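Local coordinates for protein endoglucanase (Humicola insolens, PDB 1DYS) that hydrolyses internal beta-1,4-glucosidic linkages of cellulose as a family 6 endoglucanase taking part in the recycling of plant biomass, at residues A[282-294]-A[306-320]. Numbering follows the deposited sequence.
Sequences WCNVNPAGFGQPF and IVWVKPGGESDGQCG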
loop_
_atom_site.group_PDB
_atom_site.type_symbol
_atom_site.label_atom_id
_atom_site.label_comp_id
_atom_site.label_asym_id
_atom_site.label_seq_id
_atom_site.Cartn_x
_atom_site.Cartn_y
_atom_site.Cartn_z
ATOM N N TRP A 282 -10.411 12.427 8.996
ATOM C CA TRP A 282 -9.232 12.637 8.156
ATOM C C TRP A 282 -9.279 12.127 6.728
ATOM O O TRP A 282 -8.350 12.458 5.964
ATOM C CB TRP A 282 -8.035 11.885 8.821
ATOM C CG TRP A 282 -8.380 10.432 8.992
ATOM C CD1 TRP A 282 -9.073 9.862 10.034
ATOM C CD2 TRP A 282 -8.099 9.358 8.077
ATOM N NE1 TRP A 282 -9.255 8.520 9.805
ATOM C CE2 TRP A 282 -8.650 8.186 8.614
ATOM C CE3 TRP A 282 -7.397 9.282 6.872
ATOM C CZ2 TRP A 282 -8.554 6.942 7.983
ATOM C CZ3 TRP A 282 -7.320 8.058 6.236
ATOM C CH2 TRP A 282 -7.885 6.893 6.785
ATOM N N CYS A 283 -10.184 11.225 6.404
ATOM C CA CYS A 283 -10.156 10.569 5.101
ATOM C C CYS A 283 -10.973 11.294 4.058
ATOM O O CYS A 283 -12.187 11.414 4.203
ATOM C CB CYS A 283 -10.664 9.106 5.212
ATOM S SG CYS A 283 -10.466 8.244 3.630
ATOM N N ASN A 284 -10.315 11.796 3.036
ATOM C CA ASN A 284 -10.944 12.451 1.902
ATOM C C ASN A 284 -12.070 13.385 2.361
ATOM O O ASN A 284 -13.193 13.294 1.895
ATOM C CB ASN A 284 -11.422 11.421 0.897
ATOM C CG ASN A 284 -10.304 10.534 0.389
ATOM O OD1 ASN A 284 -9.159 10.968 0.173
ATOM N ND2 ASN A 284 -10.624 9.259 0.226
ATOM N N VAL A 285 -11.671 14.300 3.233
ATOM C CA VAL A 285 -12.656 15.232 3.807
ATOM C C VAL A 285 -13.207 16.136 2.734
ATOM O O VAL A 285 -12.547 16.690 1.868
ATOM C CB VAL A 285 -12.044 15.973 5.009
ATOM C CG1 VAL A 285 -12.831 17.190 5.467
ATOM C CG2 VAL A 285 -11.855 14.946 6.100
ATOM N N ASN A 286 -14.536 16.307 2.797
ATOM C CA ASN A 286 -15.196 17.140 1.780
ATOM C C ASN A 286 -16.431 17.792 2.409
ATOM O O ASN A 286 -17.075 17.221 3.277
ATOM C CB ASN A 286 -15.539 16.320 0.555
ATOM C CG ASN A 286 -16.485 15.179 0.908
ATOM O OD1 ASN A 286 -17.714 15.299 0.799
ATOM N ND2 ASN A 286 -15.917 14.069 1.384
ATOM N N PRO A 287 -16.716 18.997 1.948
ATOM C CA PRO A 287 -16.012 19.739 0.934
ATOM C C PRO A 287 -14.677 20.339 1.343
ATOM O O PRO A 287 -14.499 20.727 2.499
ATOM C CB PRO A 287 -16.890 20.966 0.553
ATOM C CG PRO A 287 -17.937 20.989 1.631
ATOM C CD PRO A 287 -17.872 19.747 2.484
ATOM N N ALA A 288 -13.756 20.353 0.391
ATOM C CA ALA A 288 -12.448 20.982 0.663
ATOM C C ALA A 288 -11.923 21.676 -0.594
ATOM O O ALA A 288 -12.358 21.398 -1.712
ATOM C CB ALA A 288 -11.440 19.934 1.134
ATOM N N GLY A 289 -10.987 22.617 -0.376
ATOM C CA GLY A 289 -10.409 23.278 -1.533
ATOM C C GLY A 289 -8.882 23.277 -1.418
ATOM O O GLY A 289 -8.358 23.099 -0.303
ATOM N N PHE A 290 -8.252 23.481 -2.573
ATOM C CA PHE A 290 -6.808 23.749 -2.527
ATOM C C PHE A 290 -6.608 25.001 -1.652
ATOM O O PHE A 290 -7.366 26.010 -1.766
ATOM C CB PHE A 290 -6.199 24.092 -3.857
ATOM C CG PHE A 290 -6.109 22.990 -4.870
ATOM C CD1 PHE A 290 -5.511 21.785 -4.485
ATOM C CD2 PHE A 290 -6.490 23.132 -6.187
ATOM C CE1 PHE A 290 -5.356 20.764 -5.388
ATOM C CE2 PHE A 290 -6.339 22.113 -7.101
ATOM C CZ PHE A 290 -5.778 20.908 -6.694
ATOM N N GLY A 291 -5.641 24.949 -0.748
ATOM C CA GLY A 291 -5.406 26.102 0.122
ATOM C C GLY A 291 -4.385 27.038 -0.546
ATOM O O GLY A 291 -3.998 26.923 -1.689
ATOM N N GLN A 292 -3.986 28.028 0.253
ATOM C CA GLN A 292 -2.998 29.014 -0.157
ATOM C C GLN A 292 -1.722 28.340 -0.638
ATOM O O GLN A 292 -1.142 27.505 0.060
ATOM C CB GLN A 292 -2.667 29.861 1.097
ATOM C CG GLN A 292 -1.299 30.499 1.118
ATOM C CD GLN A 292 -1.270 31.824 0.376
ATOM O OE1 GLN A 292 -1.999 32.725 0.802
ATOM N NE2 GLN A 292 -0.451 31.954 -0.663
ATOM N N PRO A 293 -1.274 28.707 -1.808
ATOM C CA PRO A 293 -0.010 28.188 -2.341
ATOM C C PRO A 293 1.153 28.674 -1.500
ATOM O O PRO A 293 1.071 29.625 -0.733
ATOM C CB PRO A 293 0.092 28.677 -3.794
ATOM C CG PRO A 293 -1.385 28.965 -4.089
ATOM C CD PRO A 293 -1.937 29.555 -2.786
ATOM N N PHE A 294 2.313 28.016 -1.694
ATOM C CA PHE A 294 3.486 28.373 -0.942
ATOM C C PHE A 294 3.736 29.891 -0.876
ATOM O O PHE A 294 3.697 30.580 -1.878
ATOM C CB PHE A 294 4.716 27.666 -1.537
ATOM C CG PHE A 294 6.012 28.351 -1.175
ATOM C CD1 PHE A 294 6.558 28.160 0.071
ATOM C CD2 PHE A 294 6.666 29.195 -2.058
ATOM C CE1 PHE A 294 7.726 28.807 0.440
ATOM C CE2 PHE A 294 7.838 29.835 -1.709
ATOM C CZ PHE A 294 8.381 29.655 -0.448
ATOM N N ILE A 306 4.158 28.774 4.471
ATOM C CA ILE A 306 2.984 27.949 4.167
ATOM C C ILE A 306 3.449 27.128 2.971
ATOM O O ILE A 306 4.099 27.674 2.078
ATOM C CB ILE A 306 1.696 28.744 3.826
ATOM C CG1 ILE A 306 1.206 29.353 5.140
ATOM C CG2 ILE A 306 0.668 27.826 3.156
ATOM C CD1 ILE A 306 0.238 30.506 5.080
ATOM N N VAL A 307 3.321 25.801 3.020
ATOM C CA VAL A 307 3.711 24.915 1.940
ATOM C C VAL A 307 2.563 23.973 1.575
ATOM O O VAL A 307 1.477 23.991 2.203
ATOM C CB VAL A 307 4.955 24.052 2.344
ATOM C CG1 VAL A 307 6.171 24.952 2.555
ATOM C CG2 VAL A 307 4.596 23.264 3.607
ATOM N N TRP A 308 2.684 23.218 0.489
ATOM C CA TRP A 308 1.808 22.082 0.190
ATOM C C TRP A 308 2.666 20.804 0.342
ATOM O O TRP A 308 3.733 20.662 -0.286
ATOM C CB TRP A 308 1.176 22.064 -1.187
ATOM C CG TRP A 308 0.137 23.085 -1.487
ATOM C CD1 TRP A 308 -0.199 24.162 -0.742
ATOM C CD2 TRP A 308 -0.720 23.071 -2.632
ATOM N NE1 TRP A 308 -1.247 24.851 -1.352
ATOM C CE2 TRP A 308 -1.561 24.204 -2.507
ATOM C CE3 TRP A 308 -0.854 22.222 -3.744
ATOM C CZ2 TRP A 308 -2.500 24.488 -3.511
ATOM C CZ3 TRP A 308 -1.781 22.513 -4.717
ATOM C CH2 TRP A 308 -2.614 23.634 -4.570
ATOM N N VAL A 309 2.175 19.909 1.216
ATOM C CA VAL A 309 2.942 18.669 1.438
ATOM C C VAL A 309 2.128 17.502 0.889
ATOM O O VAL A 309 2.587 16.839 -0.012
ATOM C CB VAL A 309 3.222 18.539 2.941
ATOM C CG1 VAL A 309 4.146 17.342 3.165
ATOM C CG2 VAL A 309 3.843 19.799 3.536
ATOM N N LYS A 310 0.907 17.242 1.429
ATOM C CA LYS A 310 0.109 16.181 0.811
ATOM C C LYS A 310 -0.284 16.604 -0.589
ATOM O O LYS A 310 -0.743 17.741 -0.795
ATOM C CB LYS A 310 -1.188 16.076 1.627
ATOM C CG LYS A 310 -2.338 15.307 1.028
ATOM C CD LYS A 310 -2.097 13.801 1.009
ATOM C CE LYS A 310 -3.190 13.196 0.124
ATOM N NZ LYS A 310 -3.145 11.687 0.254
ATOM N N PRO A 311 -0.199 15.736 -1.546
ATOM C CA PRO A 311 -0.631 16.032 -2.932
ATOM C C PRO A 311 -2.142 15.913 -3.054
ATOM O O PRO A 311 -2.623 14.774 -3.151
ATOM C CB PRO A 311 0.073 15.031 -3.852
ATOM C CG PRO A 311 1.165 14.504 -2.917
ATOM C CD PRO A 311 0.490 14.449 -1.548
ATOM N N GLY A 312 -2.910 16.992 -3.003
ATOM C CA GLY A 312 -4.352 16.926 -3.032
ATOM C C GLY A 312 -4.807 16.372 -4.386
ATOM O O GLY A 312 -4.426 16.908 -5.428
ATOM N N GLY A 313 -5.600 15.311 -4.261
ATOM C CA GLY A 313 -6.076 14.560 -5.420
ATOM C C GLY A 313 -5.616 13.102 -5.247
ATOM O O GLY A 313 -6.276 12.188 -5.744
ATOM N N GLU A 314 -4.552 12.882 -4.477
ATOM C CA GLU A 314 -4.172 11.494 -4.136
ATOM C C GLU A 314 -5.044 11.037 -2.970
ATOM O O GLU A 314 -5.086 11.730 -1.972
ATOM C CB GLU A 314 -2.696 11.496 -3.656
ATOM C CG GLU A 314 -1.748 11.616 -4.830
ATOM C CD GLU A 314 -0.268 11.493 -4.575
ATOM O OE1 GLU A 314 0.118 11.204 -3.424
ATOM O OE2 GLU A 314 0.542 11.704 -5.510
ATOM N N SER A 315 -5.770 9.936 -3.085
ATOM C CA SER A 315 -6.672 9.520 -2.032
ATOM C C SER A 315 -5.967 9.234 -0.715
ATOM O O SER A 315 -4.838 8.754 -0.663
ATOM C CB SER A 315 -7.433 8.289 -2.506
ATOM O OG SER A 315 -8.376 7.812 -1.572
ATOM N N ASP A 316 -6.713 9.494 0.348
ATOM C CA ASP A 316 -6.285 9.140 1.682
ATOM C C ASP A 316 -6.576 7.651 1.993
ATOM O O ASP A 316 -6.046 7.142 2.974
ATOM C CB ASP A 316 -6.998 9.990 2.727
ATOM C CG ASP A 316 -6.614 11.463 2.603
ATOM O OD1 ASP A 316 -5.416 11.714 2.387
ATOM O OD2 ASP A 316 -7.569 12.262 2.725
ATOM N N GLY A 317 -7.516 7.083 1.227
ATOM C CA GLY A 317 -7.957 5.691 1.470
ATOM C C GLY A 317 -9.343 5.532 0.850
ATOM O O GLY A 317 -9.929 6.525 0.400
ATOM N N GLN A 318 -9.930 4.340 0.889
ATOM C CA GLN A 318 -11.238 4.086 0.302
ATOM C C GLN A 318 -12.318 4.437 1.322
ATOM O O GLN A 318 -12.934 3.575 1.939
ATOM C CB GLN A 318 -11.355 2.626 -0.127
ATOM C CG GLN A 318 -10.236 2.134 -0.992
ATOM C CD GLN A 318 -10.370 0.660 -1.371
ATOM O OE1 GLN A 318 -9.596 -0.094 -0.803
ATOM N NE2 GLN A 318 -11.341 0.490 -2.256
ATOM N N CYS A 319 -12.486 5.752 1.510
ATOM C CA CYS A 319 -13.333 6.257 2.561
ATOM C C CYS A 319 -13.616 7.731 2.280
ATOM O O CYS A 319 -13.064 8.298 1.334
ATOM C CB CYS A 319 -12.617 6.089 3.903
ATOM S SG CYS A 319 -10.853 6.320 4.100
ATOM N N GLY A 320 -14.524 8.264 3.088
ATOM C CA GLY A 320 -14.813 9.669 3.101
ATOM C C GLY A 320 -15.662 10.312 2.054
ATOM O O GLY A 320 -16.505 11.181 2.354
#
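The side-chain nitrogen of N284 is gripped by three acceptors of the loop 315-319: ND2 donates to C319 O at 2.8 Å and to S315 OG at 3.2 Å, and more weakly to G317 O. S315 OG is also bonded to P325 O and closes an ST turn with G317 N. N284 and D316 form a reciprocal pair: backbone N284 N binds the anti lone pair of D316 OD2 at 2.8 Å, while D316 N returns an almost straight bond (172°) to N284 OD1, with amide and carboxylate planes only 15° apart. Replacing this side chain by that of an alanine is likely to leave D316 N and C319 O without these mates. Beside this knot the C283–C319 disulfide (chi3 89°) ties the two loops covalently, with C319 SG set obliquely to the W282 ring, 4.0 Å from CH2. W308 NE1 donates to Q292 O at 3.0 Å from above the carbonyl plane, and its six-membered ring lies nearly parallel to F290 but slid aside. D316 also forms salt bridges with R269 and, through OD1, with K310. Disulfide and N284 cluster thus join the W282 loop to that after strand 303-307 carrying K310 and E314, all three probable substrate-binding residues of the family 6 active-site cleft.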